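PDB 5XFM: alpha-glucosidase from Bacteroides thetaiotaomicron, which acts as a bifunctional beta-L-arabinopyranosidase and alpha-galactosidase of glycoside hydrolase family 97 and carries a calcium ion. Local coordinates for residues K47-K52 / I263-H268; D204-V209 / G562-Y567; I383-E388 / M413-D418. The protein carries 1 engineered substitution. One frame throughout, in Å; residues are numbered along the deposited sequence.

Interaction 1 of 3, residues K47-K52 / I263-H268; sequences KTMLEK and ITVGDH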
ATOM      1  N   LYS A  47      19.993   5.680 -20.242  1.00 30.41           N
ATOM      2  CA  LYS A  47      20.740   5.478 -19.012  1.00 24.99           C
ATOM      3  C   LYS A  47      20.398   4.138 -18.389  1.00 25.85           C
ATOM      4  O   LYS A  47      19.235   3.740 -18.352  1.00 22.93           O
ATOM      5  CB  LYS A  47      20.478   6.608 -18.012  1.00 29.29           C
ATOM      6  CG  LYS A  47      20.817   8.002 -18.525  1.00 32.36           C
ATOM      7  CD  LYS A  47      22.299   8.110 -18.881  1.00 32.28           C
ATOM      8  CE  LYS A  47      23.201   7.521 -17.797  1.00 41.47           C
ATOM      9  NZ  LYS A  47      24.640   7.858 -18.004  1.00 51.29           N
ATOM     10  N   THR A  48      21.431   3.429 -17.941  1.00 25.74           N
ATOM     11  CA  THR A  48      21.252   2.160 -17.252  1.00 24.04           C
ATOM     12  C   THR A  48      20.537   2.394 -15.924  1.00 28.76           C
ATOM     13  O   THR A  48      20.998   3.176 -15.085  1.00 20.99           O
ATOM     14  CB  THR A  48      22.607   1.457 -16.989  1.00 26.27           C
ATOM     15  OG1 THR A  48      23.350   1.351 -18.210  1.00 27.71           O
ATOM     16  CG2 THR A  48      22.390   0.063 -16.409  1.00 25.44           C
ATOM     17  N   MET A  49      19.416   1.705 -15.736  1.00 23.52           N
ATOM     18  CA  MET A  49      18.630   1.831 -14.515  1.00 19.72           C
ATOM     19  C   MET A  49      18.710   0.539 -13.717  1.00 24.19           C
ATOM     20  O   MET A  49      18.834   0.550 -12.488  1.00 18.77           O
ATOM     21  CB  MET A  49      17.184   2.176 -14.858  1.00 22.58           C
ATOM     22  CG  MET A  49      17.057   3.411 -15.726  1.00 18.72           C
ATOM     23  SD  MET A  49      17.680   4.873 -14.883  1.00 25.08           S
ATOM     24  CE  MET A  49      16.324   5.203 -13.761  1.00 22.54           C
ATOM     25  N   LEU A  50      18.638  -0.582 -14.425  1.00 16.97           N
ATOM     26  CA  LEU A  50      18.974  -1.864 -13.829  1.00 20.04           C
ATOM     27  C   LEU A  50      20.047  -2.504 -14.677  1.00 22.65           C
ATOM     28  O   LEU A  50      19.909  -2.590 -15.895  1.00 20.82           O
ATOM     29  CB  LEU A  50      17.758  -2.793 -13.752  1.00 19.95           C
ATOM     30  CG  LEU A  50      16.752  -2.624 -12.613  1.00 25.20           C
ATOM     31  CD1 LEU A  50      15.787  -1.501 -12.942  1.00 21.30           C
ATOM     32  CD2 LEU A  50      15.994  -3.929 -12.396  1.00 22.43           C
ATOM     33  N   GLU A  51      21.133  -2.921 -14.046  1.00 23.10           N
ATOM     34  CA  GLU A  51      22.125  -3.704 -14.751  1.00 23.45           C
ATOM     35  C   GLU A  51      21.653  -5.144 -14.849  1.00 25.48           C
ATOM     36  O   GLU A  51      20.535  -5.473 -14.445  1.00 21.36           O
ATOM     37  CB  GLU A  51      23.498  -3.588 -14.095  1.00 27.24           C
ATOM     38  CG  GLU A  51      23.984  -2.146 -14.063  1.00 35.66           C
ATOM     39  CD  GLU A  51      25.377  -2.004 -13.524  1.00 41.38           C
ATOM     40  OE1 GLU A  51      25.670  -2.597 -12.468  1.00 52.94           O
ATOM     41  OE2 GLU A  51      26.194  -1.337 -14.191  1.00 52.19           O
ATOM     42  N   LYS A  52      22.505  -5.996 -15.398  1.00 27.23           N
ATOM     43  CA  LYS A  52      22.152  -7.384 -15.621  1.00 24.05           C
ATOM     44  C   LYS A  52      21.684  -8.054 -14.330  1.00 22.31           C
ATOM     45  O   LYS A  52      22.445  -8.238 -13.375  1.00 24.49           O
ATOM     46  CB  LYS A  52      23.350  -8.093 -16.226  1.00 22.05           C
ATOM     47  CG  LYS A  52      23.602  -7.614 -17.654  1.00 29.85           C
ATOM     48  CD  LYS A  52      24.823  -8.242 -18.257  1.00 32.35           C
ATOM     49  CE  LYS A  52      24.669  -9.731 -18.319  1.00 36.92           C
ATOM     50  NZ  LYS A  52      25.343 -10.284 -19.523  1.00 44.10           N
ATOM     51  N   ILE A 263       8.622  -3.255 -11.864  1.00 23.91           N
ATOM     52  CA  ILE A 263       9.665  -2.244 -11.871  1.00 23.91           C
ATOM     53  C   ILE A 263       9.132  -0.926 -12.431  1.00 23.36           C
ATOM     54  O   ILE A 263       8.870  -0.815 -13.626  1.00 27.87           O
ATOM     55  CB  ILE A 263      10.868  -2.681 -12.719  1.00 23.07           C
ATOM     56  CG1 ILE A 263      11.284  -4.111 -12.376  1.00 24.27           C
ATOM     57  CG2 ILE A 263      12.026  -1.706 -12.551  1.00 27.06           C
ATOM     58  CD1 ILE A 263      12.328  -4.681 -13.324  1.00 22.08           C
ATOM     59  N   THR A 264       8.945   0.062 -11.567  1.00 21.06           N
ATOM     60  CA  THR A 264       8.491   1.372 -12.009  1.00 16.50           C
ATOM     61  C   THR A 264       9.706   2.273 -12.154  1.00 18.46           C
ATOM     62  O   THR A 264      10.387   2.560 -11.181  1.00 17.19           O
ATOM     63  CB  THR A 264       7.492   1.987 -11.015  1.00 20.74           C
ATOM     64  OG1 THR A 264       6.360   1.122 -10.883  1.00 17.02           O
ATOM     65  CG2 THR A 264       7.033   3.363 -11.481  1.00 17.37           C
ATOM     66  N   VAL A 265       9.999   2.712 -13.365  1.00 25.00           N
ATOM     67  CA  VAL A 265      11.266   3.395 -13.606  1.00 24.22           C
ATOM     68  C   VAL A 265      11.020   4.721 -14.320  1.00 25.13           C
ATOM     69  O   VAL A 265      10.131   4.821 -15.161  1.00 22.24           O
ATOM     70  CB  VAL A 265      12.237   2.488 -14.396  1.00 23.58           C
ATOM     71  CG1 VAL A 265      11.491   1.713 -15.455  1.00 21.88           C
ATOM     72  CG2 VAL A 265      13.399   3.290 -15.000  1.00 23.77           C
ATOM     73  N   GLY A 266      11.790   5.747 -13.969  1.00 26.02           N
ATOM     74  CA  GLY A 266      11.695   7.009 -14.682  1.00 21.22           C
ATOM     75  C   GLY A 266      12.891   7.903 -14.441  1.00 24.50           C
ATOM     76  O   GLY A 266      13.753   7.575 -13.639  1.00 23.91           O
ATOM     77  N   ASP A 267      12.962   9.021 -15.152  1.00 23.22           N
ATOM     78  CA  ASP A 267      14.005   9.996 -14.882  1.00 30.37           C
ATOM     79  C   ASP A 267      13.518  10.994 -13.839  1.00 31.43           C
ATOM     80  O   ASP A 267      14.280  11.836 -13.374  1.00 36.15           O
ATOM     81  CB  ASP A 267      14.419  10.731 -16.161  1.00 33.35           C
ATOM     82  CG  ASP A 267      13.236  11.351 -16.888  1.00 40.99           C
ATOM     83  OD1 ASP A 267      12.076  11.072 -16.499  1.00 40.98           O
ATOM     84  OD2 ASP A 267      13.467  12.148 -17.823  1.00 44.43           O
ATOM     85  N   HIS A 268      12.243  10.883 -13.478  1.00 32.35           N
ATOM     86  CA  HIS A 268      11.630  11.739 -12.464  1.00 32.46           C
ATOM     87  C   HIS A 268      10.759  10.949 -11.489  1.00 31.00           C
ATOM     88  O   HIS A 268      10.496   9.765 -11.688  1.00 30.25           O
ATOM     89  CB  HIS A 268      10.795  12.843 -13.125  1.00 32.12           C
ATOM     90  CG  HIS A 268      11.595  13.779 -13.977  1.00 37.28           C
ATOM     91  ND1 HIS A 268      11.346  13.961 -15.321  1.00 40.54           N
ATOM     92  CD2 HIS A 268      12.631  14.596 -13.672  1.00 37.83           C
ATOM     93  CE1 HIS A 268      12.202  14.841 -15.809  1.00 41.66           C
ATOM     94  NE2 HIS A 268      12.993  15.241 -14.829  1.00 39.52           N
TER
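M49 and L50 meet I263, V265 and G266 in an apolar contact between two antiparallel sheets, inside the N-terminal beta-sandwich domain of this family 97 enzyme. The nearest CA atoms, those of M49 and V265, are 7.6 Å apart, and no hydrogen bond crosses between the segments; side-chain packing does most of the joining. How two consecutive residues can serve one interface is explained by a classic beta bulge: M49 and L50 both lie opposite V42 of the adjoining strand, and both CB atoms point toward the second sheet, where a regular strand would send one of them the other way. The two then behave differently. M49 folds back on itself, with CG beside the backbone N (chi1 -55°) and further turns at chi2 and chi3, bends that lay its CG and CE against the same methyl of V265. CG and CE of M49 each lie 3.7 Å from V265 CG2, so that a single methyl is held by both ends of the thioether. Beyond the valine, M49 CE comes within 3.5 Å of G266 O, a packing contact of a methyl group with a backbone carbonyl. L50 meets I263 tip to tip. L50 CD1 is 3.8 Å from I263 CG2, while L50 CD2 stands 3.9 Å from I263 CD1, each branch of the leucine taking one methyl of the isoleucine. V207 of strand 206-212, next to 256-266 in the second sheet, touches M49, L50 and I263 and fills in between them. From the first sheet, Y40 of strand 39-44 and F146 of strand 136-147 both pack on L50 and I263, closing this buried layer between the two sheets.

Interaction 2 of 3, residues D204-V209 / G562-Y567; sequences DGWVLV and GYPGKY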
ATOM      1  N   ASP A 204      20.252   9.790 -12.572  1.00 26.11           N
ATOM      2  CA  ASP A 204      19.513   9.278 -13.723  1.00 27.86           C
ATOM      3  C   ASP A 204      18.089   8.821 -13.397  1.00 33.28           C
ATOM      4  O   ASP A 204      17.492   8.076 -14.170  1.00 36.50           O
ATOM      5  CB  ASP A 204      20.276   8.121 -14.363  1.00 31.81           C
ATOM      6  CG  ASP A 204      21.719   8.469 -14.652  1.00 35.50           C
ATOM      7  OD1 ASP A 204      21.971   9.619 -15.061  1.00 36.87           O
ATOM      8  OD2 ASP A 204      22.595   7.592 -14.486  1.00 35.14           O
ATOM      9  N   GLY A 205      17.536   9.281 -12.277  1.00 24.18           N
ATOM     10  CA  GLY A 205      16.150   8.983 -11.950  1.00 26.47           C
ATOM     11  C   GLY A 205      15.862   7.972 -10.847  1.00 22.68           C
ATOM     12  O   GLY A 205      16.596   7.875  -9.871  1.00 20.12           O
ATOM     13  N   TRP A 206      14.755   7.248 -10.992  1.00 21.68           N
ATOM     14  CA  TRP A 206      14.218   6.441  -9.906  1.00 22.39           C
ATOM     15  C   TRP A 206      13.686   5.077 -10.350  1.00 21.05           C
ATOM     16  O   TRP A 206      13.156   4.920 -11.457  1.00 23.01           O
ATOM     17  CB  TRP A 206      13.094   7.207  -9.193  1.00 24.66           C
ATOM     18  CG  TRP A 206      13.485   8.578  -8.709  1.00 25.72           C
ATOM     19  CD1 TRP A 206      13.507   9.733  -9.438  1.00 20.52           C
ATOM     20  CD2 TRP A 206      13.924   8.928  -7.390  1.00 20.90           C
ATOM     21  NE1 TRP A 206      13.921  10.780  -8.652  1.00 21.40           N
ATOM     22  CE2 TRP A 206      14.183  10.312  -7.390  1.00 25.33           C
ATOM     23  CE3 TRP A 206      14.115   8.205  -6.205  1.00 23.95           C
ATOM     24  CZ2 TRP A 206      14.628  10.990  -6.250  1.00 25.98           C
ATOM     25  CZ3 TRP A 206      14.553   8.878  -5.076  1.00 20.34           C
ATOM     26  CH2 TRP A 206      14.807  10.257  -5.109  1.00 22.45           C
ATOM     27  N   VAL A 207      13.804   4.108  -9.448  1.00 22.25           N
ATOM     28  CA  VAL A 207      13.258   2.769  -9.645  1.00 20.98           C
ATOM     29  C   VAL A 207      12.492   2.277  -8.403  1.00 23.01           C
ATOM     30  O   VAL A 207      13.002   2.332  -7.299  1.00 20.09           O
ATOM     31  CB  VAL A 207      14.368   1.763  -9.970  1.00 20.95           C
ATOM     32  CG1 VAL A 207      13.810   0.342  -9.982  1.00 20.74           C
ATOM     33  CG2 VAL A 207      15.036   2.106 -11.308  1.00 21.97           C
ATOM     34  N   LEU A 208      11.261   1.812  -8.586  1.00 16.64           N
ATOM     35  CA  LEU A 208      10.493   1.187  -7.513  1.00 16.11           C
ATOM     36  C   LEU A 208      10.227  -0.288  -7.810  1.00 17.72           C
ATOM     37  O   LEU A 208       9.575  -0.623  -8.800  1.00 18.61           O
ATOM     38  CB  LEU A 208       9.166   1.909  -7.315  1.00 14.11           C
ATOM     39  CG  LEU A 208       8.287   1.400  -6.170  1.00 20.50           C
ATOM     40  CD1 LEU A 208       8.818   1.823  -4.793  1.00 18.80           C
ATOM     41  CD2 LEU A 208       6.842   1.834  -6.371  1.00 16.25           C
ATOM     42  N   VAL A 209      10.736  -1.162  -6.950  1.00 17.78           N
ATOM     43  CA  VAL A 209      10.570  -2.607  -7.103  1.00 12.29           C
ATOM     44  C   VAL A 209       9.437  -3.125  -6.219  1.00 18.87           C
ATOM     45  O   VAL A 209       9.406  -2.848  -5.021  1.00 18.32           O
ATOM     46  CB  VAL A 209      11.877  -3.350  -6.754  1.00 12.34           C
ATOM     47  CG1 VAL A 209      11.665  -4.847  -6.708  1.00 11.89           C
ATOM     48  CG2 VAL A 209      12.979  -2.977  -7.746  1.00 16.66           C
ATOM     49  N   GLY A 562       8.205  17.429  -5.228  1.00 31.63           N
ATOM     50  CA  GLY A 562       8.587  16.752  -4.004  1.00 32.15           C
ATOM     51  C   GLY A 562       9.885  15.969  -4.040  1.00 26.58           C
ATOM     52  O   GLY A 562      10.515  15.794  -5.085  1.00 26.85           O
ATOM     53  N   TYR A 563      10.282  15.504  -2.862  1.00 27.34           N
ATOM     54  CA  TYR A 563      11.419  14.613  -2.692  1.00 23.39           C
ATOM     55  C   TYR A 563      11.141  13.779  -1.448  1.00 29.15           C
ATOM     56  O   TYR A 563      10.765  14.328  -0.396  1.00 28.42           O
ATOM     57  CB  TYR A 563      12.726  15.402  -2.557  1.00 24.89           C
ATOM     58  CG  TYR A 563      13.979  14.564  -2.679  1.00 24.31           C
ATOM     59  CD1 TYR A 563      14.624  14.429  -3.899  1.00 23.37           C
ATOM     60  CD2 TYR A 563      14.517  13.910  -1.581  1.00 20.91           C
ATOM     61  CE1 TYR A 563      15.767  13.665  -4.023  1.00 22.38           C
ATOM     62  CE2 TYR A 563      15.659  13.144  -1.695  1.00 23.38           C
ATOM     63  CZ  TYR A 563      16.279  13.027  -2.922  1.00 23.57           C
ATOM     64  OH  TYR A 563      17.417  12.270  -3.049  1.00 25.67           O
ATOM     65  N   PRO A 564      11.318  12.454  -1.565  1.00 30.86           N
ATOM     66  CA  PRO A 564      10.957  11.473  -0.536  1.00 28.55           C
ATOM     67  C   PRO A 564      11.632  11.744   0.800  1.00 27.77           C
ATOM     68  O   PRO A 564      12.865  11.757   0.878  1.00 22.41           O
ATOM     69  CB  PRO A 564      11.445  10.146  -1.125  1.00 21.12           C
ATOM     70  CG  PRO A 564      11.474  10.371  -2.585  1.00 24.82           C
ATOM     71  CD  PRO A 564      11.894  11.804  -2.751  1.00 27.74           C
ATOM     72  N   GLY A 565      10.817  11.942   1.834  1.00 26.84           N
ATOM     73  CA  GLY A 565      11.300  12.183   3.181  1.00 23.03           C
ATOM     74  C   GLY A 565      11.557  13.647   3.491  1.00 24.18           C
ATOM     75  O   GLY A 565      11.749  14.018   4.650  1.00 28.61           O
ATOM     76  N   LYS A 566      11.509  14.491   2.466  1.00 24.81           N
ATOM     77  CA  LYS A 566      11.825  15.906   2.633  1.00 22.47           C
ATOM     78  C   LYS A 566      10.579  16.762   2.452  1.00 28.50           C
ATOM     79  O   LYS A 566      10.223  17.551   3.333  1.00 27.18           O
ATOM     80  CB  LYS A 566      12.920  16.318   1.653  1.00 24.19           C
ATOM     81  CG  LYS A 566      14.304  15.844   2.085  1.00 26.43           C
ATOM     82  CD  LYS A 566      15.349  16.093   1.013  1.00 36.28           C
ATOM     83  CE  LYS A 566      16.753  15.833   1.540  1.00 43.17           C
ATOM     84  NZ  LYS A 566      17.290  14.517   1.097  1.00 48.56           N
ATOM     85  N   TYR A 567       9.898  16.601   1.322  1.00 28.20           N
ATOM     86  CA  TYR A 567       8.660  17.351   1.116  1.00 27.12           C
ATOM     87  C   TYR A 567       7.821  16.704   0.034  1.00 23.69           C
ATOM     88  O   TYR A 567       8.335  15.941  -0.777  1.00 24.89           O
ATOM     89  CB  TYR A 567       8.957  18.818   0.774  1.00 26.80           C
ATOM     90  CG  TYR A 567       9.499  19.071  -0.617  1.00 27.18           C
ATOM     91  CD1 TYR A 567      10.828  18.807  -0.926  1.00 27.84           C
ATOM     92  CD2 TYR A 567       8.690  19.612  -1.609  1.00 28.49           C
ATOM     93  CE1 TYR A 567      11.330  19.053  -2.195  1.00 28.15           C
ATOM     94  CE2 TYR A 567       9.182  19.868  -2.874  1.00 31.50           C
ATOM     95  CZ  TYR A 567      10.503  19.581  -3.164  1.00 32.94           C
ATOM     96  OH  TYR A 567      10.996  19.828  -4.423  1.00 33.63           O
TER
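The carbonyl oxygen of Y563 is gripped by two backbone amides, K566 N and Y567 N, each 3.0 Å from Y563 O. This is the closing turn of a beta hairpin between strands 556-563 and 567-574, at the edge of the antiparallel sheet of the C-terminal domain. Y567 O answers by accepting from Y563 N at 2.9 Å, and because K566 and Y567 both lie opposite Y563 the hairpin carries a classic beta bulge just after its turn. Pinned in this way, the turn presents Y563 and P564 to W206 of the N-terminal sandwich, an instance of two domains far apart in sequence meeting through a few rigid side chains. The aromatic pair is an offset edge-to-face stack. The benzo edge of the indole is directed at the face of the tyrosine, with the centroids of the W206 six-membered ring and the Y563 ring 5.5 Å apart and the planes at 71°. Two indole carbons make the approach, CZ2 and CH2 of W206 both lying 3.7 Å from Y563 CE1, an atom that sits close to the indole plane. The phenol swings across because its CG lies anti to the backbone N (chi1 -167°), and its hydroxyl is hydrogen-bonded to D180 OD2 in strand 178-182, a second tie to the N-terminal domain. Around the pair, L198 of strand 197-200 touches both W206 and P564, and R200 touches both aromatic residues; L269 packs on W206 and P564 as well. P564 completes the wedge from the same side of the phenol ring as the indole: its CD lies 3.4 Å above the plane of the Y563 ring, offset toward the rim, and 4.1 Å from W206 CH2.

Interaction 3 of 3, residues I383-E388 / M413-D418; sequences IIRKRE and MRLYED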
ATOM      1  N   ILE A 383     -16.292 -22.468   8.953  1.00 14.67           N
ATOM      2  CA  ILE A 383     -17.613 -22.683   9.538  1.00 20.24           C
ATOM      3  C   ILE A 383     -17.995 -21.565  10.508  1.00 16.92           C
ATOM      4  O   ILE A 383     -19.050 -20.925  10.369  1.00 17.57           O
ATOM      5  CB  ILE A 383     -17.679 -24.030  10.275  1.00 22.95           C
ATOM      6  CG1 ILE A 383     -17.573 -25.183   9.273  1.00 17.13           C
ATOM      7  CG2 ILE A 383     -18.967 -24.135  11.090  1.00 19.29           C
ATOM      8  CD1 ILE A 383     -17.242 -26.529   9.908  1.00 15.07           C
ATOM      9  N   ILE A 384     -17.122 -21.332  11.484  1.00 18.61           N
ATOM     10  CA  ILE A 384     -17.345 -20.314  12.503  1.00 13.94           C
ATOM     11  C   ILE A 384     -17.385 -18.923  11.884  1.00 18.12           C
ATOM     12  O   ILE A 384     -18.196 -18.081  12.280  1.00 19.84           O
ATOM     13  CB  ILE A 384     -16.251 -20.381  13.586  1.00 21.12           C
ATOM     14  CG1 ILE A 384     -16.350 -21.705  14.340  1.00 18.65           C
ATOM     15  CG2 ILE A 384     -16.354 -19.213  14.556  1.00 16.09           C
ATOM     16  CD1 ILE A 384     -15.202 -21.945  15.280  1.00 22.27           C
ATOM     17  N   ARG A 385     -16.537 -18.704  10.882  1.00 16.42           N
ATOM     18  CA  ARG A 385     -16.451 -17.417  10.203  1.00 16.50           C
ATOM     19  C   ARG A 385     -17.742 -17.088   9.465  1.00 23.94           C
ATOM     20  O   ARG A 385     -18.253 -15.970   9.553  1.00 23.24           O
ATOM     21  CB  ARG A 385     -15.267 -17.398   9.224  1.00 15.71           C
ATOM     22  CG  ARG A 385     -15.105 -16.080   8.473  1.00 15.89           C
ATOM     23  CD  ARG A 385     -13.876 -16.087   7.572  1.00 18.51           C
ATOM     24  NE  ARG A 385     -13.904 -17.183   6.607  1.00 18.74           N
ATOM     25  CZ  ARG A 385     -12.929 -18.078   6.478  1.00 17.95           C
ATOM     26  NH1 ARG A 385     -11.854 -18.000   7.250  1.00 15.66           N
ATOM     27  NH2 ARG A 385     -13.029 -19.047   5.581  1.00 19.02           N
ATOM     28  N   LYS A 386     -18.263 -18.058   8.726  1.00 18.69           N
ATOM     29  CA  LYS A 386     -19.509 -17.838   8.010  1.00 21.69           C
ATOM     30  C   LYS A 386     -20.686 -17.678   8.982  1.00 19.24           C
ATOM     31  O   LYS A 386     -21.571 -16.854   8.755  1.00 15.78           O
ATOM     32  CB  LYS A 386     -19.759 -18.971   7.012  1.00 18.10           C
ATOM     33  CG  LYS A 386     -18.830 -18.912   5.813  1.00 19.07           C
ATOM     34  CD  LYS A 386     -19.044 -20.064   4.846  1.00 23.06           C
ATOM     35  CE  LYS A 386     -18.643 -21.389   5.451  1.00 20.17           C
ATOM     36  NZ  LYS A 386     -18.989 -22.534   4.565  1.00 16.98           N
ATOM     37  N   ARG A 387     -20.673 -18.426  10.082  1.00 21.22           N
ATOM     38  CA  ARG A 387     -21.676 -18.219  11.136  1.00 22.59           C
ATOM     39  C   ARG A 387     -21.655 -16.759  11.631  1.00 22.18           C
ATOM     40  O   ARG A 387     -22.692 -16.061  11.700  1.00 21.53           O
ATOM     41  CB  ARG A 387     -21.420 -19.189  12.289  1.00 16.04           C
ATOM     42  CG  ARG A 387     -22.385 -19.073  13.461  1.00 18.37           C
ATOM     43  CD  ARG A 387     -22.131 -20.189  14.468  1.00 15.47           C
ATOM     44  NE  ARG A 387     -22.357 -21.495  13.854  1.00 23.61           N
ATOM     45  CZ  ARG A 387     -21.474 -22.488  13.851  1.00 24.57           C
ATOM     46  NH1 ARG A 387     -20.297 -22.332  14.439  1.00 22.24           N
ATOM     47  NH2 ARG A 387     -21.761 -23.639  13.250  1.00 22.09           N
ATOM     48  N   GLU A 388     -20.445 -16.298  11.927  1.00 24.77           N
ATOM     49  CA  GLU A 388     -20.220 -14.939  12.384  1.00 22.37           C
ATOM     50  C   GLU A 388     -20.743 -13.925  11.387  1.00 19.06           C
ATOM     51  O   GLU A 388     -21.496 -13.027  11.753  1.00 15.26           O
ATOM     52  CB  GLU A 388     -18.731 -14.708  12.634  1.00 23.70           C
ATOM     53  CG  GLU A 388     -18.413 -13.423  13.372  1.00 21.23           C
ATOM     54  CD  GLU A 388     -18.783 -13.479  14.841  1.00 24.98           C
ATOM     55  OE1 GLU A 388     -18.926 -14.596  15.384  1.00 27.15           O
ATOM     56  OE2 GLU A 388     -18.924 -12.400  15.452  1.00 22.83           O
ATOM     57  N   MET A 413      -1.907 -16.396   2.905  1.00 20.13           N
ATOM     58  CA  MET A 413      -2.559 -15.882   1.697  1.00 15.07           C
ATOM     59  C   MET A 413      -3.936 -16.526   1.530  1.00 14.38           C
ATOM     60  O   MET A 413      -4.935 -15.849   1.223  1.00 19.00           O
ATOM     61  CB  MET A 413      -1.703 -16.143   0.452  1.00 19.85           C
ATOM     62  CG  MET A 413      -0.317 -15.507   0.487  1.00 21.49           C
ATOM     63  SD  MET A 413      -0.390 -13.721   0.725  1.00 25.14           S
ATOM     64  CE  MET A 413       0.202 -13.621   2.414  1.00 18.96           C
ATOM     65  N   ARG A 414      -3.973 -17.841   1.739  1.00 10.73           N
ATOM     66  CA  ARG A 414      -5.214 -18.605   1.690  1.00 20.29           C
ATOM     67  C   ARG A 414      -6.207 -18.001   2.662  1.00 18.17           C
ATOM     68  O   ARG A 414      -7.380 -17.792   2.314  1.00 17.93           O
ATOM     69  CB  ARG A 414      -4.969 -20.080   2.019  1.00 18.02           C
ATOM     70  CG  ARG A 414      -4.347 -20.873   0.885  1.00 19.26           C
ATOM     71  CD  ARG A 414      -4.022 -22.302   1.309  1.00 24.71           C
ATOM     72  NE  ARG A 414      -3.303 -23.026   0.259  1.00 33.15           N
ATOM     73  CZ  ARG A 414      -2.154 -23.672   0.442  1.00 30.06           C
ATOM     74  NH1 ARG A 414      -1.587 -23.694   1.639  1.00 35.43           N
ATOM     75  NH2 ARG A 414      -1.573 -24.301  -0.570  1.00 34.86           N
ATOM     76  N   LEU A 415      -5.726 -17.688   3.868  1.00 16.39           N
ATOM     77  CA  LEU A 415      -6.614 -17.107   4.869  1.00 15.35           C
ATOM     78  C   LEU A 415      -7.169 -15.724   4.453  1.00 17.95           C
ATOM     79  O   LEU A 415      -8.383 -15.487   4.548  1.00 20.64           O
ATOM     80  CB  LEU A 415      -5.888 -17.004   6.204  1.00 22.66           C
ATOM     81  CG  LEU A 415      -6.720 -16.497   7.379  1.00 20.32           C
ATOM     82  CD1 LEU A 415      -7.943 -17.385   7.604  1.00 13.62           C
ATOM     83  CD2 LEU A 415      -5.857 -16.447   8.612  1.00 13.20           C
ATOM     84  N   TYR A 416      -6.290 -14.825   4.000  1.00 15.91           N
ATOM     85  CA  TYR A 416      -6.698 -13.507   3.494  1.00 18.16           C
ATOM     86  C   TYR A 416      -7.815 -13.618   2.471  1.00 20.39           C
ATOM     87  O   TYR A 416      -8.862 -12.951   2.570  1.00 21.57           O
ATOM     88  CB  TYR A 416      -5.527 -12.763   2.830  1.00 17.57           C
ATOM     89  CG  TYR A 416      -4.526 -12.099   3.752  1.00 21.89           C
ATOM     90  CD1 TYR A 416      -4.856 -10.954   4.475  1.00 19.13           C
ATOM     91  CD2 TYR A 416      -3.226 -12.585   3.854  1.00 20.11           C
ATOM     92  CE1 TYR A 416      -3.930 -10.342   5.304  1.00 13.93           C
ATOM     93  CE2 TYR A 416      -2.298 -11.979   4.674  1.00 16.53           C
ATOM     94  CZ  TYR A 416      -2.652 -10.861   5.395  1.00 17.44           C
ATOM     95  OH  TYR A 416      -1.712 -10.271   6.209  1.00 23.10           O
ATOM     96  N   GLU A 417      -7.562 -14.447   1.461  1.00 18.59           N
ATOM     97  CA  GLU A 417      -8.492 -14.579   0.353  1.00 17.61           C
ATOM     98  C   GLU A 417      -9.832 -15.171   0.788  1.00 17.72           C
ATOM     99  O   GLU A 417     -10.879 -14.613   0.473  1.00 21.40           O
ATOM    100  CB  GLU A 417      -7.866 -15.423  -0.756  1.00 11.84           C
ATOM    101  CG  GLU A 417      -8.741 -15.609  -1.968  1.00 19.03           C
ATOM    102  CD  GLU A 417      -8.033 -16.394  -3.059  1.00 24.74           C
ATOM    103  OE1 GLU A 417      -7.247 -15.782  -3.817  1.00 16.94           O
ATOM    104  OE2 GLU A 417      -8.242 -17.622  -3.142  1.00 23.81           O
ATOM    105  N   ASP A 418      -9.800 -16.281   1.523  1.00 16.59           N
ATOM    106  CA  ASP A 418     -11.039 -16.907   1.992  1.00 23.86           C
ATOM    107  C   ASP A 418     -11.877 -15.958   2.872  1.00 20.32           C
ATOM    108  O   ASP A 418     -13.115 -15.939   2.780  1.00 18.00           O
ATOM    109  CB  ASP A 418     -10.733 -18.205   2.750  1.00 19.56           C
ATOM    110  CG  ASP A 418     -10.086 -19.261   1.864  1.00 21.19           C
ATOM    111  OD1 ASP A 418     -10.086 -19.085   0.627  1.00 31.66           O
ATOM    112  OD2 ASP A 418      -9.603 -20.281   2.393  1.00 19.65           O
TER
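R385 reaches from one helix to L415 and D418 of another, a long side chain spanning a gap that short ones could not: the closest CA atoms, those of R385 and D418, are 9.8 Å apart. Its conformation is the key to the contact. CG stands anti to the backbone N (chi1 -180°) and CD continues the extended line, carrying the chain straight out from helix 382-395; a single bend at chi3 (57°) then turns the flat head against the second helix. The guanidinium meets its neighbours without a hydrogen bond to either. D418 contributes its carbonyl O, over one face of the guanidinium and 4.1 Å from R385 NE, and its CB, 3.7 Å from R385 NH2. The carboxylate of D418 is turned elsewhere, its plane 52° from that of the guanidinium, and D418 OD2 remains 4.8 Å from R385 NH2, too far for a salt bridge, though the opposite charges may still attract weakly. L415 crosses obliquely and brings one methyl, CD1, to 4.0 Å from R385 NH1. The polar atoms of this buried head find their mates outside the two segments: NE forms a salt bridge with D422, one turn beyond D418, and NH1 a hydrogen bond with the backbone O of M379. A leucine in place of R385 would probably leave the D422 carboxylate without its charged mate and the M379 carbonyl without its donor. Within the TIM-barrel domain the two helices flank strand 399-403 in sequence. I419 packs on R385, K386 touches D422 farther along helix 410-425, and elsewhere on that helix Y416 stacks on F405 and meets F432 of strand 429-432 edge-to-face.

In the fold
Interactions 1 and 2 are two faces of one layer. Their centres lie 12 Å apart, and strands 256-266 and 206-212 run side by side in the same sheet, where G266 O and W206 N, 2.8 Å apart, probably form a hydrogen bond. Interaction 1 thus holds this sheet to its sandwich partner, while interaction 2 joins it to the C-terminal domain. Interaction 3 stands alone in the barrel domain, about 41 Å and 38 Å from the other two between centres and across the middle of the chain. None contains a calcium ligand; that ion is bound by E174, from the N-terminal part of the chain, with E452 and E458 from the barrel part.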